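Local coordinates for protein galactan 1,3-beta-galactosidase (Phanerochaete chrysosporium, PDB 7BYS) that probably releases galactose from the ends of beta-1,3-galactan chains as a family 43 glycoside hydrolase, and carries a carbohydrate-binding module with a bound calcium ion, at residues A22-L25 with T30-W33; G190-N195 with S251-M256; I284-V289 with A356-N361. All blocks are in the same frame, centred on the assembly; numbering follows the deposited sequence. Where two conformers were deposited one is given.

Contact 1: A22-L25 with T30-W33; sequences AGIL and TFYW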
# COMPACT_ATOMS: atom_id res chain seq x y z
N ALA A 22 7.27 -1.07 0.34
CA ALA A 22 7.61 -2.38 0.90
C ALA A 22 8.42 -3.26 -0.03
O ALA A 22 8.14 -3.36 -1.23
CB ALA A 22 6.31 -3.14 1.20
N GLY A 23 9.39 -3.95 0.55
CA GLY A 23 9.98 -5.14 -0.04
C GLY A 23 9.89 -6.28 0.96
O GLY A 23 10.24 -6.11 2.14
N ILE A 24 9.38 -7.44 0.54
CA ILE A 24 9.22 -8.60 1.42
C ILE A 24 10.25 -9.65 1.04
O ILE A 24 10.55 -9.86 -0.14
CB ILE A 24 7.80 -9.18 1.35
CG1 ILE A 24 6.75 -8.09 1.57
CG2 ILE A 24 7.64 -10.30 2.38
CD1 ILE A 24 6.75 -7.48 2.97
N LEU A 25 10.79 -10.32 2.06
CA LEU A 25 11.72 -11.44 1.91
C LEU A 25 11.26 -12.55 2.83
O LEU A 25 10.89 -12.30 3.98
CB LEU A 25 13.15 -11.01 2.31
CG LEU A 25 14.20 -12.09 2.59
CD1 LEU A 25 14.70 -12.74 1.31
CD2 LEU A 25 15.37 -11.50 3.37
N THR A 30 10.13 -17.35 8.34
CA THR A 30 10.12 -15.98 8.83
C THR A 30 10.03 -15.01 7.65
O THR A 30 10.72 -15.16 6.65
CB THR A 30 11.39 -15.67 9.64
OG1 THR A 30 11.48 -16.58 10.74
CG2 THR A 30 11.34 -14.24 10.19
N PHE A 31 9.16 -14.01 7.79
CA PHE A 31 9.01 -12.97 6.79
C PHE A 31 9.68 -11.69 7.27
O PHE A 31 9.63 -11.36 8.46
CB PHE A 31 7.53 -12.72 6.48
CG PHE A 31 6.88 -13.84 5.72
CD1 PHE A 31 6.37 -14.94 6.38
CD2 PHE A 31 6.84 -13.82 4.33
CE1 PHE A 31 5.79 -15.98 5.68
CE2 PHE A 31 6.25 -14.86 3.62
CZ PHE A 31 5.74 -15.94 4.29
N TYR A 32 10.31 -10.99 6.33
CA TYR A 32 11.04 -9.75 6.57
C TYR A 32 10.41 -8.67 5.71
O TYR A 32 10.28 -8.83 4.49
CB TYR A 32 12.54 -9.91 6.23
CG TYR A 32 13.22 -10.89 7.14
CD1 TYR A 32 13.09 -12.27 6.94
CD2 TYR A 32 13.98 -10.45 8.21
CE1 TYR A 32 13.70 -13.18 7.80
CE2 TYR A 32 14.59 -11.36 9.07
CZ TYR A 32 14.44 -12.71 8.86
OH TYR A 32 15.05 -13.60 9.71
N TRP A 33 10.01 -7.58 6.35
CA TRP A 33 9.44 -6.42 5.67
C TRP A 33 10.47 -5.30 5.76
O TRP A 33 10.77 -4.82 6.86
CB TRP A 33 8.12 -6.06 6.34
CG TRP A 33 7.38 -4.88 5.77
CD1 TRP A 33 7.77 -4.08 4.73
CD2 TRP A 33 6.12 -4.37 6.23
NE1 TRP A 33 6.82 -3.10 4.52
CE2 TRP A 33 5.80 -3.25 5.43
CE3 TRP A 33 5.24 -4.74 7.25
CZ2 TRP A 33 4.63 -2.52 5.61
CZ3 TRP A 33 4.08 -4.01 7.43
CH2 TRP A 33 3.78 -2.91 6.62

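Contact 2: G190-N195 with S251-M256; sequences GIVKHN and SNAIYM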
# COMPACT_ATOMS: atom_id res chain seq x y z
N GLY A 190 5.84 -4.62 -9.61
CA GLY A 190 6.20 -5.86 -8.95
C GLY A 190 5.75 -7.02 -9.82
O GLY A 190 4.81 -6.88 -10.61
N ILE A 191 6.42 -8.17 -9.67
CA ILE A 191 6.02 -9.39 -10.38
C ILE A 191 5.78 -10.51 -9.38
O ILE A 191 6.56 -10.70 -8.44
CB ILE A 191 7.01 -9.83 -11.48
CG1 ILE A 191 6.90 -8.89 -12.69
CG2 ILE A 191 6.79 -11.32 -11.86
CD1 ILE A 191 8.00 -9.08 -13.75
N VAL A 192 4.69 -11.23 -9.59
CA VAL A 192 4.40 -12.43 -8.83
C VAL A 192 4.07 -13.55 -9.81
O VAL A 192 3.40 -13.32 -10.83
CB VAL A 192 3.26 -12.18 -7.81
CG1 VAL A 192 1.97 -11.83 -8.51
CG2 VAL A 192 3.10 -13.38 -6.88
N LYS A 193 4.56 -14.75 -9.52
CA LYS A 193 4.21 -15.89 -10.35
C LYS A 193 2.89 -16.49 -9.92
O LYS A 193 2.49 -16.43 -8.75
CB LYS A 193 5.28 -16.97 -10.27
CG LYS A 193 6.55 -16.57 -10.93
CD LYS A 193 7.48 -17.77 -11.05
CE LYS A 193 7.22 -18.54 -12.34
NZ LYS A 193 8.37 -19.41 -12.71
N HIS A 194 2.20 -17.07 -10.89
CA HIS A 194 0.94 -17.76 -10.63
C HIS A 194 0.82 -18.85 -11.67
O HIS A 194 0.74 -18.55 -12.86
CB HIS A 194 -0.23 -16.78 -10.73
CG HIS A 194 -1.57 -17.44 -10.74
ND1 HIS A 194 -2.18 -17.89 -9.59
CD2 HIS A 194 -2.41 -17.73 -11.75
CE1 HIS A 194 -3.35 -18.43 -9.90
NE2 HIS A 194 -3.51 -18.34 -11.20
N ASN A 195 0.83 -20.11 -11.21
CA ASN A 195 0.70 -21.28 -12.08
C ASN A 195 1.70 -21.23 -13.25
O ASN A 195 1.35 -21.49 -14.40
CB ASN A 195 -0.73 -21.45 -12.58
CG ASN A 195 -1.70 -21.81 -11.47
OD1 ASN A 195 -1.31 -22.38 -10.45
ND2 ASN A 195 -2.97 -21.47 -11.66
N SER A 251 -2.83 -20.08 -4.19
CA SER A 251 -3.18 -19.87 -5.59
C SER A 251 -3.51 -18.42 -5.90
O SER A 251 -3.93 -18.11 -7.02
CB SER A 251 -4.34 -20.78 -6.00
OG SER A 251 -5.44 -20.60 -5.15
N ASN A 252 -3.33 -17.52 -4.93
CA ASN A 252 -3.57 -16.10 -5.14
C ASN A 252 -2.34 -15.29 -4.74
O ASN A 252 -1.21 -15.77 -4.87
CB ASN A 252 -4.84 -15.66 -4.39
CG ASN A 252 -6.06 -16.48 -4.81
OD1 ASN A 252 -6.56 -16.34 -5.93
ND2 ASN A 252 -6.54 -17.33 -3.91
N ALA A 253 -2.54 -14.07 -4.28
CA ALA A 253 -1.44 -13.20 -3.89
C ALA A 253 -2.00 -12.14 -2.96
O ALA A 253 -3.21 -12.04 -2.76
CB ALA A 253 -0.78 -12.56 -5.13
N ILE A 254 -1.10 -11.33 -2.40
CA ILE A 254 -1.47 -10.16 -1.63
C ILE A 254 -0.95 -8.93 -2.36
O ILE A 254 0.25 -8.83 -2.64
CB ILE A 254 -0.90 -10.20 -0.21
CG1 ILE A 254 -1.38 -11.46 0.51
CG2 ILE A 254 -1.30 -8.93 0.54
CD1 ILE A 254 -0.75 -11.65 1.85
N TYR A 255 -1.85 -8.00 -2.66
CA TYR A 255 -1.47 -6.68 -3.12
C TYR A 255 -1.05 -5.85 -1.92
O TYR A 255 -1.85 -5.65 -0.99
CB TYR A 255 -2.67 -6.02 -3.80
CG TYR A 255 -2.46 -4.56 -4.06
CD1 TYR A 255 -1.77 -4.14 -5.18
CD2 TYR A 255 -2.95 -3.58 -3.18
CE1 TYR A 255 -1.55 -2.80 -5.45
CE2 TYR A 255 -2.73 -2.23 -3.42
CZ TYR A 255 -2.03 -1.84 -4.56
OH TYR A 255 -1.81 -0.51 -4.81
N MET A 256 0.20 -5.39 -1.89
CA MET A 256 0.68 -4.50 -0.84
C MET A 256 0.98 -3.17 -1.49
O MET A 256 1.88 -3.07 -2.33
CB MET A 256 1.93 -5.05 -0.15
CG MET A 256 1.71 -6.39 0.49
SD MET A 256 3.28 -7.06 1.07
CE MET A 256 2.71 -8.44 2.07
O HOH W 1 -0.63 -17.51 -7.07

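Contact 3: I284-V289 with A356-N361; sequences IVHADV and ALYFAN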
# COMPACT_ATOMS: atom_id res chain seq x y z
N ILE A 284 -8.09 -7.01 -7.11
CA ILE A 284 -8.11 -6.69 -5.69
C ILE A 284 -9.47 -7.06 -5.13
O ILE A 284 -10.51 -6.73 -5.72
CB ILE A 284 -7.79 -5.20 -5.48
CG1 ILE A 284 -6.29 -4.95 -5.62
CG2 ILE A 284 -8.33 -4.73 -4.13
CD1 ILE A 284 -5.91 -3.47 -5.52
N VAL A 285 -9.48 -7.76 -4.01
CA VAL A 285 -10.69 -7.98 -3.22
C VAL A 285 -10.74 -6.84 -2.21
O VAL A 285 -9.89 -6.75 -1.32
CB VAL A 285 -10.63 -9.33 -2.51
CG1 VAL A 285 -11.89 -9.56 -1.66
CG2 VAL A 285 -10.43 -10.45 -3.52
N HIS A 286 -11.72 -5.95 -2.35
CA HIS A 286 -11.81 -4.80 -1.45
C HIS A 286 -12.43 -5.25 -0.13
O HIS A 286 -13.65 -5.25 0.05
CB HIS A 286 -12.62 -3.68 -2.08
CG HIS A 286 -12.70 -2.47 -1.21
ND1 HIS A 286 -13.86 -2.07 -0.59
CD2 HIS A 286 -11.74 -1.59 -0.82
CE1 HIS A 286 -13.63 -0.98 0.12
NE2 HIS A 286 -12.35 -0.67 -0.01
N ALA A 287 -11.56 -5.63 0.80
CA ALA A 287 -11.94 -6.16 2.10
C ALA A 287 -11.43 -5.20 3.16
O ALA A 287 -10.22 -5.12 3.40
CB ALA A 287 -11.33 -7.54 2.33
N ASP A 288 -12.35 -4.47 3.81
CA ASP A 288 -11.95 -3.51 4.83
C ASP A 288 -11.21 -4.19 5.98
O ASP A 288 -10.30 -3.61 6.57
CB ASP A 288 -13.18 -2.80 5.42
CG ASP A 288 -13.99 -2.03 4.38
OD1 ASP A 288 -13.40 -1.28 3.58
OD2 ASP A 288 -15.23 -2.16 4.39
N VAL A 289 -11.60 -5.43 6.29
CA VAL A 289 -11.01 -6.22 7.36
C VAL A 289 -10.88 -7.65 6.84
O VAL A 289 -11.87 -8.26 6.44
CB VAL A 289 -11.92 -6.21 8.61
CG1 VAL A 289 -11.31 -7.03 9.73
CG2 VAL A 289 -12.17 -4.78 9.09
N ALA A 356 -15.84 0.54 9.15
CA ALA A 356 -15.42 1.18 7.91
C ALA A 356 -16.39 2.30 7.57
O ALA A 356 -17.60 2.09 7.50
CB ALA A 356 -15.38 0.17 6.77
N LEU A 357 -15.85 3.49 7.35
CA LEU A 357 -16.64 4.66 6.97
C LEU A 357 -16.51 4.85 5.47
O LEU A 357 -15.41 5.11 4.96
CB LEU A 357 -16.16 5.91 7.72
CG LEU A 357 -15.90 5.80 9.22
CD1 LEU A 357 -15.45 7.15 9.78
CD2 LEU A 357 -17.12 5.28 9.95
N TYR A 358 -17.62 4.70 4.75
CA TYR A 358 -17.66 4.89 3.30
C TYR A 358 -18.11 6.32 3.02
O TYR A 358 -19.19 6.74 3.44
CB TYR A 358 -18.61 3.89 2.65
CG TYR A 358 -18.04 2.50 2.57
CD1 TYR A 358 -17.87 1.71 3.71
CD2 TYR A 358 -17.68 1.97 1.34
CE1 TYR A 358 -17.32 0.43 3.62
CE2 TYR A 358 -17.14 0.70 1.24
CZ TYR A 358 -16.95 -0.05 2.38
OH TYR A 358 -16.41 -1.31 2.25
N PHE A 359 -17.27 7.07 2.31
CA PHE A 359 -17.51 8.50 2.13
C PHE A 359 -17.04 8.90 0.74
O PHE A 359 -16.26 8.20 0.09
CB PHE A 359 -16.73 9.31 3.18
CG PHE A 359 -15.25 9.20 3.01
CD1 PHE A 359 -14.57 10.09 2.19
CD2 PHE A 359 -14.54 8.15 3.60
CE1 PHE A 359 -13.21 9.97 1.99
CE2 PHE A 359 -13.18 8.03 3.40
CZ PHE A 359 -12.52 8.93 2.59
N ALA A 360 -17.50 10.06 0.29
CA ALA A 360 -16.98 10.70 -0.92
C ALA A 360 -16.43 12.06 -0.53
O ALA A 360 -17.05 12.80 0.23
CB ALA A 360 -18.09 10.86 -1.97
N ASN A 361 -15.25 12.39 -1.05
CA ASN A 361 -14.62 13.68 -0.78
C ASN A 361 -14.08 14.19 -2.11
O ASN A 361 -13.00 13.76 -2.55
CB ASN A 361 -13.52 13.54 0.26
CG ASN A 361 -12.71 14.81 0.44
OD1 ASN A 361 -13.08 15.89 -0.04
ND2 ASN A 361 -11.59 14.70 1.14

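Contact 1: A22-L25 with T30-W33
Leu25 and Tyr32 form a hydrogen-bonded antiparallel pair, and Ile24 and Trp33 the adjoining non-hydrogen-bonded pair, where the two short strand segments run at 159° to each other. Leu25 N donates to Tyr32 O at 2.9 Å, and Tyr32 N returns a bond to Leu25 O at 2.8 Å. Both carbonyls also take a CA-H contact, from Ile24 CA and Phe31 CA respectively. This is the hairpin that opens the first blade of the five-bladed propeller of the family 43 fold.

Side chains alternate between the two faces of the hairpin. Ala22, Ile24, Phe31 and Trp33 share one. Trp33 has CG anti to its backbone nitrogen (chi1 -180°), which carries the indole forward along its own strand, with the CD1-NE1 side turned toward Ala22 and Ile24: Ile24 CD1 approaches Trp33 CG obliquely at 3.9 Å, and Ala22 CB lies 3.4 Å from Trp33 NE1. The other branch of Ile24 turns to the neighbouring ring, with CG2 at the edge of Phe31, 4.1 Å from CD2. On the reverse face Leu25 CB and Tyr32 CB meet at 4.1 Å, and Leu25 O sits in the plane of the Tyr32 ring, at its edge.

Beyond the hairpin, Trp33 meets the rings of Trp59, Tyr270 and Trp272, and its NE1 has a weak hydrogen bond to Ala19 O, while Ile24 packs on Phe245 and Leu247 of the last blade. Tyr32 touches Cys50 and Cys119, which form a disulfide. The chemistry thus divides: two backbone bonds set the register, while apolar and aromatic packing on the hairpin face bearing Trp33 ties it to the last blade.

Contact 2: G190-N195 with S251-M256
Val192 and His194 face Ala253 and Ser251 where two adjacent blades of the five-bladed propeller lie against each other. Strand 189-194 belongs to the fourth blade and strand 252-259 to the fifth. The CA atoms of Val192 and Ala253 are 7.7 Å apart, too far for sheet pairing, so side chains and a water make the join.

The apolar part is a single meeting of methyl groups: Val192 CG2 lies 4.3 Å from Ala253 CB, with both residues buried. Val192 also packs on Pro248 and Ala253 on Phe277, which extends this small patch into the fifth blade.

The polar part belongs to His194. A chi1 of 169° sets the imidazole opposite the backbone nitrogen, edge-on to the carbonyl of Ser251. In the Ser251 conformer described, CE1 comes within 3.0 Å of Ser251 O, close to the ring plane. ND1 is nearly as near that oxygen, but the angle is too poor for a hydrogen bond. Phe277 stacks on the imidazole and would limit its tilt.

A water at the ring edge supplies the bridge that direct bonding does not: it is 3.0 Å from His194 ND1 and donates to Asn252 O at 2.9 Å.

Contact 3: I284-V289 with A356-N361
Asp288 and Tyr358 extend toward each other from opposite sides, each with CG anti to its own carbonyl carbon (chi1 -60° and -76°), and their ends meet between the two domains. Segment 284-289 leaves the last blade of the five-bladed propeller, whereas segment 356-361 runs along a strand of the beta-sandwich that forms the carbohydrate-binding module. The contact is therefore an interdomain join.

Its central feature is one short hydrogen bond: Tyr358 OH donates to Asp288 OD2 at 2.6 Å, and OD2 accepts through its syn lone pair, on the side of the other carboxylate oxygen. Asp288 OD1 is consequently also near, 3.3 Å from Tyr358 OH. Carboxylate and phenol ring are steeply inclined, their planes 73° apart, with OD2 lying at the ring edge. The methyl of Ala356 lies over one face of the carboxylate, its CB 3.5 Å from Asp288 CG.

The buried carboxylate has further partners: Tyr427 OH shares OD2, and Ser394 OG binds OD1. Three hydroxyls around one acid would be expected to stabilise its negative charge and fix its rotation. Replacing the acid by an alanine removes both oxygens and is likely to leave the Tyr358, Tyr427 and Ser394 hydroxyls without their common mate and to open a gap beside the Ala356 methyl.

His286 adds a second approach from the propeller side, stacked on Trp239. Lys423 makes a cation-pi contact with the Tyr358 ring, whose side chain lies about 8 Å from the bound calcium ion and thus outside its first shell. The imidazole turns an edge to the phenol: His286 CE1 stands 3.5 Å from Tyr358 OH, with the oxygen near the imidazole plane, and 4.0 Å from Tyr358 CE2.

In the fold
From the N terminus, contact 1 closes a hairpin within the first propeller blade, with four residues between its segments, two of them still strand. Contact 2 then closes a span of 55 residues, joining the fourth blade to the fifth, and contact 3 a span of 66 that brings the stretch leaving the propeller onto the sandwich of the binding module. The three follow in series, with no nesting or crossing. Contacts 1 and 3 sit on opposite sides of the chain's centre, their nearest atoms about 14 Å apart. The fifth-blade strand 252-259 packs against both: Met256 SD lies 3.7 Å from Ile24 CG1, and Tyr255 CD2 3.8 Å from Ile284 CD1.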